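Gluconate kinase (Lactobacillus acidophilus, PDB 3LL3) probably phosphorylates gluconate or a related sugar at the expense of ATP, as an FGGY-family carbohydrate kinase, and binds ATP and d-xylulose in this crystal. Local coordinates at residues Phe215-Glu220 / Thr231-Gly236; Ala73-Ser78 / Met435-Gln440; Ala329-Leu334 / Met368-Ile373. All coordinates share one frame; numbering follows the deposited sequence.

Contact 1 (Phe215-Glu220 / Thr231-Gly236)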
ATOM      1  N   PHE A 215      19.464  30.130 -42.259  1.00 38.03           N
ATOM      2  CA  PHE A 215      19.005  31.076 -43.269  1.00 39.84           C
ATOM      3  C   PHE A 215      19.382  30.544 -44.650  1.00 43.62           C
ATOM      4  O   PHE A 215      20.404  29.866 -44.792  1.00 45.67           O
ATOM      5  CB  PHE A 215      19.702  32.423 -43.033  1.00 43.91           C
ATOM      6  CG  PHE A 215      18.994  33.613 -43.645  1.00 46.72           C
ATOM      7  CD1 PHE A 215      17.899  34.195 -43.013  1.00 43.57           C
ATOM      8  CD2 PHE A 215      19.448  34.175 -44.840  1.00 48.47           C
ATOM      9  CE1 PHE A 215      17.253  35.301 -43.573  1.00 44.66           C
ATOM     10  CE2 PHE A 215      18.807  35.289 -45.401  1.00 46.87           C
ATOM     11  CZ  PHE A 215      17.712  35.847 -44.772  1.00 45.76           C
ATOM     12  N   PRO A 216      18.558  30.828 -45.674  1.00 41.92           N
ATOM     13  CA  PRO A 216      17.273  31.521 -45.586  1.00 40.35           C
ATOM     14  C   PRO A 216      16.119  30.545 -45.549  1.00 37.55           C
ATOM     15  O   PRO A 216      16.308  29.365 -45.805  1.00 36.59           O
ATOM     16  CB  PRO A 216      17.201  32.294 -46.912  1.00 41.89           C
ATOM     17  CG  PRO A 216      18.450  31.906 -47.703  1.00 43.57           C
ATOM     18  CD  PRO A 216      18.972  30.665 -47.076  1.00 43.99           C
ATOM     19  N   ILE A 217      14.931  31.053 -45.247  1.00 36.49           N
ATOM     20  CA  ILE A 217      13.705  30.288 -45.388  1.00 35.61           C
ATOM     21  C   ILE A 217      13.326  30.289 -46.864  1.00 38.72           C
ATOM     22  O   ILE A 217      13.554  31.282 -47.563  1.00 38.08           O
ATOM     23  CB  ILE A 217      12.571  30.931 -44.570  1.00 37.30           C
ATOM     24  CG1 ILE A 217      12.909  30.893 -43.075  1.00 35.74           C
ATOM     25  CG2 ILE A 217      11.242  30.247 -44.850  1.00 36.52           C
ATOM     26  CD1 ILE A 217      11.886  31.590 -42.188  1.00 34.60           C
ATOM     27  N   LYS A 218      12.768  29.181 -47.341  1.00 37.13           N
ATOM     28  CA  LYS A 218      12.392  29.058 -48.749  1.00 40.30           C
ATOM     29  C   LYS A 218      11.209  29.973 -49.081  1.00 41.04           C
ATOM     30  O   LYS A 218      10.254  30.053 -48.302  1.00 37.43           O
ATOM     31  CB  LYS A 218      12.080  27.600 -49.092  1.00 39.07           C
ATOM     32  CG  LYS A 218      13.277  26.664 -48.928  1.00 39.31           C
ATOM     33  CD  LYS A 218      13.081  25.335 -49.667  1.00 48.05           C
ATOM     34  CE  LYS A 218      12.071  24.423 -48.965  1.00 49.02           C
ATOM     35  NZ  LYS A 218      11.773  23.182 -49.758  1.00 49.29           N
ATOM     36  N   THR A 219      11.271  30.655 -50.232  1.00 38.71           N
ATOM     37  CA  THR A 219      10.257  31.650 -50.598  1.00 39.17           C
ATOM     38  C   THR A 219       8.861  31.100 -50.454  1.00 39.11           C
ATOM     39  O   THR A 219       7.953  31.796 -50.028  1.00 40.14           O
ATOM     40  CB  THR A 219      10.349  32.145 -52.067  1.00 42.18           C
ATOM     41  OG1 THR A 219      11.681  32.003 -52.574  1.00 47.46           O
ATOM     42  CG2 THR A 219       9.913  33.595 -52.148  1.00 41.82           C
ATOM     43  N   GLU A 220       8.689  29.852 -50.856  1.00 40.39           N
ATOM     44  CA  GLU A 220       7.405  29.182 -50.719  1.00 43.16           C
ATOM     45  C   GLU A 220       6.815  29.409 -49.336  1.00 43.92           C
ATOM     46  O   GLU A 220       5.674  29.852 -49.197  1.00 43.76           O
ATOM     47  CB  GLU A 220       7.575  27.688 -50.951  1.00 43.14           C
ATOM     48  CG  GLU A 220       6.361  26.856 -50.601  1.00 46.60           C
ATOM     49  CD  GLU A 220       6.603  25.391 -50.884  1.00 48.60           C
ATOM     50  OE1 GLU A 220       7.713  25.069 -51.359  1.00 51.32           O
ATOM     51  OE2 GLU A 220       5.696  24.564 -50.635  1.00 51.38           O
ATOM     52  N   THR A 231      12.947  37.493 -42.193  1.00 37.34           N
ATOM     53  CA  THR A 231      12.656  36.650 -41.036  1.00 33.04           C
ATOM     54  C   THR A 231      13.688  35.524 -40.868  1.00 35.31           C
ATOM     55  O   THR A 231      13.895  34.730 -41.780  1.00 34.44           O
ATOM     56  CB  THR A 231      11.294  35.965 -41.192  1.00 33.24           C
ATOM     57  OG1 THR A 231      10.279  36.948 -41.387  1.00 32.87           O
ATOM     58  CG2 THR A 231      10.963  35.102 -39.963  1.00 30.79           C
ATOM     59  N   LYS A 232      14.298  35.438 -39.687  1.00 33.95           N
ATOM     60  CA  LYS A 232      15.293  34.414 -39.388  1.00 31.85           C
ATOM     61  C   LYS A 232      14.743  33.209 -38.632  1.00 31.83           C
ATOM     62  O   LYS A 232      13.835  33.335 -37.808  1.00 28.73           O
ATOM     63  CB  LYS A 232      16.457  35.010 -38.587  1.00 33.09           C
ATOM     64  CG  LYS A 232      17.427  35.797 -39.434  1.00 36.49           C
ATOM     65  CD  LYS A 232      17.344  37.257 -39.127  1.00 41.68           C
ATOM     66  CE  LYS A 232      18.408  37.657 -38.109  1.00 45.28           C
ATOM     67  NZ  LYS A 232      19.563  38.331 -38.789  1.00 45.37           N
ATOM     68  N   ILE A 233      15.302  32.036 -38.922  1.00 26.87           N
ATOM     69  CA  ILE A 233      15.077  30.871 -38.100  1.00 27.20           C
ATOM     70  C   ILE A 233      16.216  30.798 -37.093  1.00 29.54           C
ATOM     71  O   ILE A 233      17.389  30.834 -37.473  1.00 31.44           O
ATOM     72  CB  ILE A 233      15.079  29.570 -38.917  1.00 28.87           C
ATOM     73  CG1 ILE A 233      13.944  29.585 -39.936  1.00 30.12           C
ATOM     74  CG2 ILE A 233      14.917  28.365 -37.985  1.00 27.70           C
ATOM     75  CD1 ILE A 233      12.579  29.519 -39.292  1.00 27.79           C
ATOM     76  N   ILE A 234      15.868  30.714 -35.812  1.00 26.80           N
ATOM     77  CA  ILE A 234      16.850  30.479 -34.762  1.00 23.94           C
ATOM     78  C   ILE A 234      16.813  28.992 -34.451  1.00 24.75           C
ATOM     79  O   ILE A 234      15.737  28.418 -34.202  1.00 23.54           O
ATOM     80  CB  ILE A 234      16.529  31.308 -33.501  1.00 26.02           C
ATOM     81  CG1 ILE A 234      16.186  32.755 -33.893  1.00 25.35           C
ATOM     82  CG2 ILE A 234      17.701  31.266 -32.525  1.00 26.62           C
ATOM     83  CD1 ILE A 234      17.226  33.421 -34.799  1.00 25.61           C
ATOM     84  N   LEU A 235      17.977  28.358 -34.496  1.00 24.29           N
ATOM     85  CA  LEU A 235      18.038  26.919 -34.362  1.00 24.75           C
ATOM     86  C   LEU A 235      17.244  26.409 -33.142  1.00 23.93           C
ATOM     87  O   LEU A 235      16.489  25.445 -33.238  1.00 24.31           O
ATOM     88  CB  LEU A 235      19.486  26.454 -34.305  1.00 24.97           C
ATOM     89  CG  LEU A 235      19.653  24.941 -34.282  1.00 25.52           C
ATOM     90  CD1 LEU A 235      18.886  24.266 -35.449  1.00 25.20           C
ATOM     91  CD2 LEU A 235      21.140  24.551 -34.262  1.00 23.84           C
ATOM     92  N   GLY A 236      17.399  27.061 -32.000  1.00 23.93           N
ATOM     93  CA  GLY A 236      16.640  26.656 -30.822  1.00 22.93           C
ATOM     94  C   GLY A 236      17.252  25.508 -30.043  1.00 25.10           C
ATOM     95  O   GLY A 236      18.422  25.196 -30.227  1.00 24.64           O
TER

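Contact 2 (Ala73-Ser78 / Met435-Gln440)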
ATOM      1  N   ALA A  73      12.259  36.968 -36.078  1.00 27.69           N
ATOM      2  CA  ALA A  73      12.837  35.653 -35.887  1.00 26.44           C
ATOM      3  C   ALA A  73      11.794  34.666 -35.386  1.00 27.55           C
ATOM      4  O   ALA A  73      10.834  35.056 -34.723  1.00 26.78           O
ATOM      5  CB  ALA A  73      14.010  35.738 -34.931  1.00 27.59           C
ATOM      6  N   ILE A  74      11.970  33.394 -35.739  1.00 24.16           N
ATOM      7  CA  ILE A  74      11.157  32.313 -35.203  1.00 24.31           C
ATOM      8  C   ILE A  74      12.113  31.322 -34.535  1.00 26.04           C
ATOM      9  O   ILE A  74      13.015  30.786 -35.184  1.00 25.95           O
ATOM     10  CB  ILE A  74      10.365  31.608 -36.302  1.00 25.04           C
ATOM     11  CG1 ILE A  74       9.479  32.611 -37.041  1.00 25.74           C
ATOM     12  CG2 ILE A  74       9.519  30.483 -35.741  1.00 23.53           C
ATOM     13  CD1 ILE A  74       8.861  32.020 -38.300  1.00 28.90           C
ATOM     14  N   SER A  75      11.922  31.101 -33.236  1.00 26.25           N
ATOM     15  CA  SER A  75      12.800  30.233 -32.468  1.00 23.58           C
ATOM     16  C   SER A  75      12.044  29.003 -31.958  1.00 27.11           C
ATOM     17  O   SER A  75      10.807  29.006 -31.870  1.00 24.96           O
ATOM     18  CB  SER A  75      13.415  31.020 -31.307  1.00 23.82           C
ATOM     19  OG  SER A  75      14.445  30.275 -30.676  1.00 24.98           O
ATOM     20  N   TRP A  76      12.794  27.964 -31.595  1.00 25.31           N
ATOM     21  CA  TRP A  76      12.207  26.638 -31.421  1.00 26.40           C
ATOM     22  C   TRP A  76      12.557  25.982 -30.098  1.00 27.72           C
ATOM     23  O   TRP A  76      13.718  25.971 -29.689  1.00 28.35           O
ATOM     24  CB  TRP A  76      12.611  25.731 -32.596  1.00 25.92           C
ATOM     25  CG  TRP A  76      12.228  26.317 -33.902  1.00 24.07           C
ATOM     26  CD1 TRP A  76      12.964  27.183 -34.661  1.00 26.31           C
ATOM     27  CD2 TRP A  76      11.000  26.108 -34.605  1.00 24.31           C
ATOM     28  NE1 TRP A  76      12.264  27.526 -35.799  1.00 26.59           N
ATOM     29  CE2 TRP A  76      11.059  26.869 -35.790  1.00 25.51           C
ATOM     30  CE3 TRP A  76       9.857  25.337 -34.354  1.00 26.99           C
ATOM     31  CZ2 TRP A  76      10.019  26.891 -36.713  1.00 23.88           C
ATOM     32  CZ3 TRP A  76       8.825  25.361 -35.271  1.00 25.98           C
ATOM     33  CH2 TRP A  76       8.912  26.140 -36.435  1.00 25.33           C
ATOM     34  N   SER A  77      11.526  25.473 -29.425  1.00 27.06           N
ATOM     35  CA  SER A  77      11.665  24.568 -28.297  1.00 26.21           C
ATOM     36  C   SER A  77      10.992  23.269 -28.741  1.00 30.48           C
ATOM     37  O   SER A  77       9.973  23.303 -29.438  1.00 31.97           O
ATOM     38  CB  SER A  77      10.971  25.139 -27.064  1.00 27.79           C
ATOM     39  OG  SER A  77      10.967  24.194 -26.013  1.00 31.35           O
ATOM     40  N   SER A  78      11.574  22.126 -28.399  1.00 28.47           N
ATOM     41  CA  SER A  78      11.082  20.868 -28.957  1.00 28.59           C
ATOM     42  C   SER A  78      11.180  19.691 -27.984  1.00 25.64           C
ATOM     43  O   SER A  78      12.128  19.608 -27.204  1.00 22.08           O
ATOM     44  CB  SER A  78      11.855  20.545 -30.245  1.00 26.89           C
ATOM     45  OG  SER A  78      11.511  19.266 -30.747  1.00 26.71           O
HETATM   46  N   MSE A 435      12.334  32.445 -27.212  1.00 24.21           N
HETATM   47  CA  MSE A 435      12.275  33.850 -27.584  1.00 24.54           C
HETATM   48  C   MSE A 435      13.577  34.529 -27.182  1.00 25.52           C
HETATM   49  O   MSE A 435      14.134  35.334 -27.944  1.00 24.63           O
HETATM   50  CB  MSE A 435      11.044  34.509 -26.954  1.00 27.41           C
HETATM   51  CG  MSE A 435      10.925  36.027 -27.107  1.00 32.13           C
HETATM   52 SE   MSE A 435      11.949  37.043 -25.769  1.00 42.53          SE
HETATM   53  CE  MSE A 435      10.794  36.819 -24.174  1.00 30.51           C
ATOM     54  N   PHE A 436      14.091  34.168 -26.010  1.00 24.96           N
ATOM     55  CA  PHE A 436      15.346  34.748 -25.526  1.00 26.31           C
ATOM     56  C   PHE A 436      16.566  34.375 -26.407  1.00 24.89           C
ATOM     57  O   PHE A 436      17.441  35.210 -26.666  1.00 24.73           O
ATOM     58  CB  PHE A 436      15.602  34.400 -24.051  1.00 23.29           C
ATOM     59  CG  PHE A 436      16.876  34.992 -23.509  1.00 23.23           C
ATOM     60  CD1 PHE A 436      16.913  36.300 -23.073  1.00 26.39           C
ATOM     61  CD2 PHE A 436      18.034  34.239 -23.445  1.00 24.81           C
ATOM     62  CE1 PHE A 436      18.073  36.855 -22.585  1.00 26.39           C
ATOM     63  CE2 PHE A 436      19.200  34.786 -22.962  1.00 26.37           C
ATOM     64  CZ  PHE A 436      19.216  36.103 -22.533  1.00 27.83           C
ATOM     65  N   LEU A 437      16.637  33.131 -26.859  1.00 25.06           N
ATOM     66  CA  LEU A 437      17.705  32.747 -27.790  1.00 24.97           C
ATOM     67  C   LEU A 437      17.656  33.638 -29.034  1.00 26.18           C
ATOM     68  O   LEU A 437      18.686  34.066 -29.559  1.00 26.73           O
ATOM     69  CB  LEU A 437      17.562  31.292 -28.212  1.00 23.43           C
ATOM     70  CG  LEU A 437      17.645  30.186 -27.155  1.00 25.75           C
ATOM     71  CD1 LEU A 437      17.441  28.839 -27.832  1.00 23.97           C
ATOM     72  CD2 LEU A 437      18.968  30.195 -26.418  1.00 24.06           C
ATOM     73  N   ALA A 438      16.443  33.915 -29.505  1.00 26.88           N
ATOM     74  CA  ALA A 438      16.274  34.803 -30.650  1.00 26.19           C
ATOM     75  C   ALA A 438      16.843  36.184 -30.327  1.00 28.24           C
ATOM     76  O   ALA A 438      17.575  36.770 -31.137  1.00 29.00           O
ATOM     77  CB  ALA A 438      14.807  34.904 -31.042  1.00 24.60           C
ATOM     78  N   ARG A 439      16.517  36.706 -29.145  1.00 25.62           N
ATOM     79  CA  ARG A 439      17.031  38.005 -28.737  1.00 28.30           C
ATOM     80  C   ARG A 439      18.555  38.002 -28.714  1.00 29.55           C
ATOM     81  O   ARG A 439      19.191  38.969 -29.122  1.00 29.63           O
ATOM     82  CB  ARG A 439      16.454  38.440 -27.380  1.00 28.09           C
ATOM     83  CG  ARG A 439      14.953  38.716 -27.434  1.00 30.64           C
ATOM     84  CD  ARG A 439      14.419  39.341 -26.136  1.00 33.66           C
ATOM     85  NE  ARG A 439      15.080  40.597 -25.781  1.00 31.69           N
ATOM     86  CZ  ARG A 439      14.701  41.800 -26.215  1.00 36.04           C
ATOM     87  NH1 ARG A 439      13.661  41.927 -27.033  1.00 34.67           N
ATOM     88  NH2 ARG A 439      15.362  42.885 -25.826  1.00 35.78           N
ATOM     89  N   GLN A 440      19.150  36.911 -28.253  1.00 27.52           N
ATOM     90  CA  GLN A 440      20.602  36.794 -28.335  1.00 30.18           C
ATOM     91  C   GLN A 440      21.095  36.824 -29.789  1.00 29.92           C
ATOM     92  O   GLN A 440      22.021  37.563 -30.130  1.00 31.63           O
ATOM     93  CB  GLN A 440      21.089  35.518 -27.644  1.00 26.96           C
ATOM     94  CG  GLN A 440      21.041  35.577 -26.115  1.00 30.85           C
ATOM     95  CD  GLN A 440      21.617  34.325 -25.492  1.00 28.26           C
ATOM     96  OE1 GLN A 440      21.202  33.212 -25.823  1.00 29.14           O
ATOM     97  NE2 GLN A 440      22.590  34.496 -24.604  1.00 29.05           N
TER

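Contact 3 (Ala329-Leu334 / Met368-Ile373)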
ATOM      1  N   ALA A 329       0.536  16.872   8.893  1.00 28.61           N
ATOM      2  CA  ALA A 329       1.743  16.708   8.110  1.00 27.70           C
ATOM      3  C   ALA A 329       2.366  15.354   8.429  1.00 27.10           C
ATOM      4  O   ALA A 329       2.624  15.037   9.591  1.00 26.86           O
ATOM      5  CB  ALA A 329       2.726  17.839   8.435  1.00 30.15           C
ATOM      6  N   GLY A 330       2.604  14.554   7.393  1.00 26.24           N
ATOM      7  CA  GLY A 330       3.231  13.258   7.562  1.00 25.25           C
ATOM      8  C   GLY A 330       2.202  12.146   7.499  1.00 24.63           C
ATOM      9  O   GLY A 330       2.560  10.970   7.494  1.00 25.38           O
ATOM     10  N   SER A 331       0.927  12.524   7.461  1.00 22.80           N
ATOM     11  CA  SER A 331      -0.190  11.584   7.336  1.00 25.99           C
ATOM     12  C   SER A 331      -0.151  10.435   8.358  1.00 27.69           C
ATOM     13  O   SER A 331      -0.517   9.295   8.042  1.00 26.70           O
ATOM     14  CB  SER A 331      -0.261  11.010   5.914  1.00 24.49           C
ATOM     15  OG  SER A 331      -0.323  12.030   4.920  1.00 26.36           O
ATOM     16  N   ARG A 332       0.295  10.739   9.568  1.00 25.02           N
ATOM     17  CA  ARG A 332       0.458   9.727  10.612  1.00 27.44           C
ATOM     18  C   ARG A 332       1.333   8.574  10.141  1.00 29.07           C
ATOM     19  O   ARG A 332       1.070   7.402  10.445  1.00 27.36           O
ATOM     20  CB  ARG A 332      -0.903   9.209  11.074  1.00 28.03           C
ATOM     21  CG  ARG A 332      -1.866  10.313  11.492  1.00 29.14           C
ATOM     22  CD  ARG A 332      -3.117   9.726  12.130  1.00 30.60           C
ATOM     23  NE  ARG A 332      -4.156  10.737  12.249  1.00 31.83           N
ATOM     24  CZ  ARG A 332      -4.297  11.521  13.312  1.00 37.43           C
ATOM     25  NH1 ARG A 332      -3.470  11.385  14.348  1.00 38.35           N
ATOM     26  NH2 ARG A 332      -5.262  12.428  13.345  1.00 39.04           N
ATOM     27  N   ASN A 333       2.378   8.915   9.394  1.00 27.18           N
ATOM     28  CA  ASN A 333       3.361   7.946   8.968  1.00 26.94           C
ATOM     29  C   ASN A 333       2.872   7.007   7.879  1.00 28.03           C
ATOM     30  O   ASN A 333       3.469   5.957   7.655  1.00 30.83           O
ATOM     31  CB  ASN A 333       3.863   7.130  10.162  1.00 31.17           C
ATOM     32  CG  ASN A 333       4.943   7.842  10.939  1.00 38.92           C
ATOM     33  OD1 ASN A 333       5.460   8.888  10.512  1.00 35.31           O
ATOM     34  ND2 ASN A 333       5.298   7.283  12.093  1.00 39.95           N
ATOM     35  N   LEU A 334       1.799   7.369   7.195  1.00 26.34           N
ATOM     36  CA  LEU A 334       1.381   6.563   6.065  1.00 25.33           C
ATOM     37  C   LEU A 334       2.287   6.875   4.863  1.00 26.06           C
ATOM     38  O   LEU A 334       2.474   8.031   4.512  1.00 23.77           O
ATOM     39  CB  LEU A 334      -0.090   6.817   5.743  1.00 24.32           C
ATOM     40  CG  LEU A 334      -0.630   6.065   4.524  1.00 26.18           C
ATOM     41  CD1 LEU A 334      -0.505   4.547   4.726  1.00 25.25           C
ATOM     42  CD2 LEU A 334      -2.061   6.472   4.254  1.00 23.46           C
HETATM   43  N   MSE A 368      -5.114   9.218   3.700  1.00 24.53           N
HETATM   44  CA  MSE A 368      -4.767   8.617   2.413  1.00 25.96           C
HETATM   45  C   MSE A 368      -4.596   9.668   1.346  1.00 25.16           C
HETATM   46  O   MSE A 368      -3.668   9.578   0.556  1.00 23.04           O
HETATM   47  CB  MSE A 368      -5.774   7.567   1.974  1.00 24.17           C
HETATM   48  CG  MSE A 368      -5.819   6.408   2.994  1.00 30.75           C
HETATM   49 SE   MSE A 368      -6.946   4.952   2.402  1.00 45.16          SE
HETATM   50  CE  MSE A 368      -5.770   4.158   1.030  1.00 25.40           C
ATOM     51  N   ALA A 369      -5.483  10.666   1.346  1.00 26.01           N
ATOM     52  CA  ALA A 369      -5.414  11.768   0.391  1.00 27.26           C
ATOM     53  C   ALA A 369      -4.092  12.490   0.533  1.00 25.34           C
ATOM     54  O   ALA A 369      -3.409  12.748  -0.452  1.00 25.93           O
ATOM     55  CB  ALA A 369      -6.575  12.756   0.602  1.00 29.37           C
ATOM     56  N   ARG A 370      -3.733  12.819   1.768  1.00 25.53           N
ATOM     57  CA  ARG A 370      -2.517  13.572   1.992  1.00 25.51           C
ATOM     58  C   ARG A 370      -1.271  12.744   1.696  1.00 23.64           C
ATOM     59  O   ARG A 370      -0.287  13.271   1.195  1.00 22.26           O
ATOM     60  CB  ARG A 370      -2.444  14.167   3.404  1.00 22.74           C
ATOM     61  CG  ARG A 370      -1.329  15.181   3.472  1.00 26.34           C
ATOM     62  CD  ARG A 370      -0.806  15.462   4.847  1.00 26.07           C
ATOM     63  NE  ARG A 370      -1.384  16.667   5.373  1.00 33.03           N
ATOM     64  CZ  ARG A 370      -0.735  17.810   5.575  1.00 31.94           C
ATOM     65  NH1 ARG A 370       0.558  17.937   5.327  1.00 30.49           N
ATOM     66  NH2 ARG A 370      -1.404  18.823   6.056  1.00 28.32           N
ATOM     67  N   ALA A 371      -1.309  11.457   2.026  1.00 23.59           N
ATOM     68  CA  ALA A 371      -0.180  10.579   1.748  1.00 22.84           C
ATOM     69  C   ALA A 371       0.119  10.555   0.262  1.00 22.20           C
ATOM     70  O   ALA A 371       1.279  10.453  -0.124  1.00 22.03           O
ATOM     71  CB  ALA A 371      -0.437   9.141   2.261  1.00 22.32           C
ATOM     72  N   VAL A 372      -0.920  10.623  -0.569  1.00 20.32           N
ATOM     73  CA  VAL A 372      -0.719  10.627  -2.017  1.00 20.47           C
ATOM     74  C   VAL A 372       0.083  11.869  -2.411  1.00 22.77           C
ATOM     75  O   VAL A 372       1.090  11.778  -3.119  1.00 19.67           O
ATOM     76  CB  VAL A 372      -2.052  10.610  -2.796  1.00 22.37           C
ATOM     77  CG1 VAL A 372      -1.812  10.952  -4.273  1.00 22.07           C
ATOM     78  CG2 VAL A 372      -2.774   9.252  -2.641  1.00 20.68           C
ATOM     79  N   ILE A 373      -0.351  13.027  -1.915  1.00 21.71           N
ATOM     80  CA  ILE A 373       0.314  14.284  -2.254  1.00 21.74           C
ATOM     81  C   ILE A 373       1.740  14.283  -1.735  1.00 20.76           C
ATOM     82  O   ILE A 373       2.664  14.680  -2.445  1.00 22.30           O
ATOM     83  CB  ILE A 373      -0.442  15.509  -1.695  1.00 20.85           C
ATOM     84  CG1 ILE A 373      -1.777  15.659  -2.416  1.00 21.63           C
ATOM     85  CG2 ILE A 373       0.381  16.780  -1.925  1.00 22.79           C
ATOM     86  CD1 ILE A 373      -2.807  16.499  -1.660  1.00 26.98           C
TER

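Contact 1 (Phe215-Glu220 / Thr231-Gly236)
Ile217 and Ile233 make the main apolar contact, their side chains crossing at about a right angle. CG1 of Ile217 lies 3.6 Å from CG1 of Ile233, and the CD1 atoms of Ile217 and Ile233 are also 3.6 Å apart, so the two branches meet along both of their outer carbons. Ile217 carries CG1 beside its backbone N (chi1 -64°), and the extended second torsion then carries CD1 of Ile217 to 3.7 Å from the carbonyl O of Thr231, just ahead of the strand.

The second kind of contact is aromatic against aliphatic. A trans first torsion (chi1 -159°) swings the Phe215 ring round to the strand at a slant: CD1 of Phe215 is 3.9 Å from Lys232 CG, while CE1 of Phe215 comes within 3.8 Å of Thr231 O. Pro216, joined to Phe215 by a cis peptide bond, lays its CB against one face of that ring, offset toward the rim.

No hydrogen bond joins the two segments. The hydroxyl of Thr231 is taken up by Ile71 O and Asp228 N, and the backbone of Ile233 bonds to Ile214 just ahead of Phe215. The arrangement is that of a sheet margin: short strand 213-214 runs antiparallel to strand 232-238 at the border of the six-stranded mixed sheet of the N-terminal domain, whose family belongs to the actin-like ATPase clan, and helix 219-225 lies on the connection between them.

Contact 2 (Ala73-Ser78 / Met435-Gln440)
Strand 73-78 and helix 435-440 come closest at Ser75 and Ala438, whose CA atoms are 6.0 Å apart. The axes of the two segments approach to 7.4 Å with an angle of 135° between their directions, so the helix runs aslant and mostly against the strand. Such a short axis distance is possible because the residues between them are small.

Ala438 carries the helix side of the contact. Its CB stands 4.1 Å from Ala73 CB and equally 4.1 Å from Ser75 CB, and so rests between two residues that point from the same face of the strand, while the intervening Ile74 points away from the helix.

Ser75 adds the polar part. Its hydroxyl, turned to the side of CB remote from the backbone N (chi1 -170°), has OG 4.1 Å from Leu437 CB, a van der Waals neighbour, and makes its hydrogen bond to the carbonyl O of Ala434, one residue before the helical segment. Ile234 of strand 232-238 and Ile6 of strand 4-11 also touch Ala438, so that its methyl group meets three adjoining strands of the sheet.

The 168 Å² buried here is modest and lined mostly by methyl and methylene groups. A helix from the C-terminal domain thus beds onto the sheet of the N-terminal one through small apolar groups at van der Waals distance, and the single buried hydroxyl at this interface is satisfied by a helix carbonyl, which ties the strand to the helix backbone as well.

Contact 3 (Ala329-Leu334 / Met368-Ile373)
Ser331 faces Ala371 with CA atoms 5.7 Å apart, and from Ser331 to Asn333 the chain runs through a tight left-handed turn, with Asn333 N bonded to Gly330 O and Leu334 N to Ser331 O, before Leu334 turns back to helix 368-373.

Arg370 reaches out from the helix, then bends at its third torsion (chi3 -99°) so that the guanidinium lies flat against the chain at Ala329. Ala329 N stands 3.6 Å above the guanidinium plane of Arg370, over its centre, and NH1 of Arg370 is 3.3 Å from Ala329 CA. Ser331 OG lies alongside the aliphatic part of the arginine, 3.4 Å from Arg370 CB. It is also 3.1 Å from Ala371 N, but the angle is too poor for a hydrogen bond.

The grip comes from Glu374, one turn further along the helix: its OE2 receives Gly330 N and forms a salt bridge with Arg370 NH1, while its OE1 bonds to Ser331 OG. Replacing Arg370 by a leucine would probably leave the Glu374 carboxylate without its cationic mate and the Ala329 backbone without the flat group that covers it. At the far side of the turn, Asn333 ND2 donates a hydrogen bond to Phe492 O of the second subunit.

Beyond the serine the contact is apolar, Leu334 CD2 packing 3.7 Å from Ala371 CB and 4.0 Å from CG of the selenomethionine Met368. Phe356 of strand 354-359 touches both Leu334 and Met368. Helix 465-485 meets the loop at Ala329 and Asn333, and helix 317-325 covers Ala369 and Ile373.

Overall arrangement
Contacts 1 and 2 are neighbours, their centres about 12 Å apart, and share one sheet: strands 70-78 and 232-238 lie side by side in it, and the backbone of Ile74 bonds to both Lys232 and Ile234. Contact 1 lies beside the sheet's edge, where the loop after strand 213-214 packs on strand 232-238; contact 2 lays helix 429-441 on a face of the sheet, over strand 70-78 and its two neighbours. Contact 3, in the C-terminal domain, stands across the molecule, about 52 Å from contact 1 and about 43 Å from contact 2 between centres. Along the chain, contact 2 spans both others, and contact 1 closes before contact 3 opens. The late helix 429-441 therefore returns to the N-terminal sheet, joining the two halves of this kinase.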